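Side-chain contact in AP endonuclease, family protein 2 (Mycobacterium smegmatis, PDB 5TNV), which binds magnesium in a xylose isomerase-like TIM barrel and may have endonuclease activity: residues A[198-201]-A[205-208]. Residues are numbered along the deposited sequence; the frame is centred on the assembly and turned at random.
Sequences TYIG and DAVA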
# COMPACT_ATOMS: atom_id res chain seq x y z
N THR A 198 -22.47 15.69 10.07
CA THR A 198 -22.51 16.61 11.20
C THR A 198 -22.59 18.05 10.75
O THR A 198 -22.47 18.36 9.55
CB THR A 198 -21.29 16.46 12.15
OG1 THR A 198 -20.11 17.03 11.56
CG2 THR A 198 -21.08 15.00 12.56
N TYR A 199 -22.69 18.97 11.73
CA TYR A 199 -22.68 20.39 11.43
C TYR A 199 -21.46 20.82 10.61
O TYR A 199 -21.51 21.86 9.95
CB TYR A 199 -22.70 21.27 12.72
CG TYR A 199 -23.89 20.93 13.62
CD1 TYR A 199 -25.22 21.03 13.16
CD2 TYR A 199 -23.69 20.51 14.93
CE1 TYR A 199 -26.28 20.73 13.98
CE2 TYR A 199 -24.74 20.18 15.73
CZ TYR A 199 -26.04 20.30 15.28
OH TYR A 199 -27.05 19.92 16.11
N ILE A 200 -20.37 20.08 10.72
CA ILE A 200 -19.10 20.42 10.07
C ILE A 200 -18.65 19.26 9.16
O ILE A 200 -17.48 18.90 9.08
CB ILE A 200 -18.04 20.88 11.10
CG1 ILE A 200 -17.75 19.81 12.15
CG2 ILE A 200 -18.50 22.21 11.71
CD1 ILE A 200 -16.66 20.19 13.15
N GLY A 201 -19.63 18.74 8.40
CA GLY A 201 -19.48 17.56 7.56
C GLY A 201 -19.21 17.80 6.10
O GLY A 201 -19.14 16.82 5.33
N ASP A 205 -19.75 23.82 5.04
CA ASP A 205 -20.47 23.86 6.31
C ASP A 205 -19.50 24.15 7.43
O ASP A 205 -19.82 24.86 8.38
CB ASP A 205 -21.24 22.58 6.57
CG ASP A 205 -22.54 22.46 5.82
OD1 ASP A 205 -22.98 23.42 5.17
OD2 ASP A 205 -23.14 21.35 5.96
N ALA A 206 -18.29 23.57 7.37
CA ALA A 206 -17.28 23.79 8.41
C ALA A 206 -16.85 25.22 8.44
O ALA A 206 -16.68 25.80 9.52
CB ALA A 206 -16.12 22.83 8.17
N VAL A 207 -16.62 25.82 7.27
CA VAL A 207 -16.25 27.22 7.24
C VAL A 207 -17.34 28.12 7.81
O VAL A 207 -17.10 29.04 8.61
CB VAL A 207 -15.84 27.67 5.79
CG1 VAL A 207 -15.60 29.18 5.71
CG2 VAL A 207 -14.57 26.95 5.32
N ALA A 208 -18.58 27.86 7.44
CA ALA A 208 -19.69 28.68 7.92
C ALA A 208 -19.83 28.51 9.44
O ALA A 208 -20.14 29.48 10.16
CB ALA A 208 -20.98 28.36 7.24
O HOH W 1 -22.34 19.09 6.89
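I200 packs against A206 in a small apolar contact between a loop and the helix that follows it. The loop 198-201 leads from strand 189-193 of the TIM barrel into helix 203-213, and the chain here folds back on the first turns of that helix. The I200 CB lies 4.0 Å from both CB and CA of A206. The branch methyl adds to this: I200 CG2 rests 3.9 Å from A206 CA, against the helix backbone. With chi1 at 59°, CG2 is anti to the carbonyl carbon and beside the backbone N, which brings it over A206 CA. The CG1-CD1 arm is extended and leads away from the helix segment. F209, further along the same helix, also touches I200.

No direct hydrogen bond joins the two segments. Water 1 makes the polar link instead. It donates to T198 O at 2.8 Å and to D205 OD2 at 2.6 Å. Close by, the CB of D205 meets Y199 O at 3.5 Å. T198 also shapes its own loop: its OG1 accepts from I200 N at 3.2 Å, an ST turn, with an N-H...O angle of 152°. The ring of Y199 turns away from D205 and A206. Its OH bonds to D165 O, and its ring meets F142 edge-to-face.

The side chain of I200 is about 6 Å from that of the magnesium ligand E193, and about 10 Å from the ion. The contact is therefore near the metal site but no part of its coordination. Its chemistry implies that loop and helix are joined by apolar contact of I200 with A206, both buried, and by one bridging water. That water donates to a carbonyl and a carboxylate, so both its hydrogens are used and the pair probably fixes its orientation.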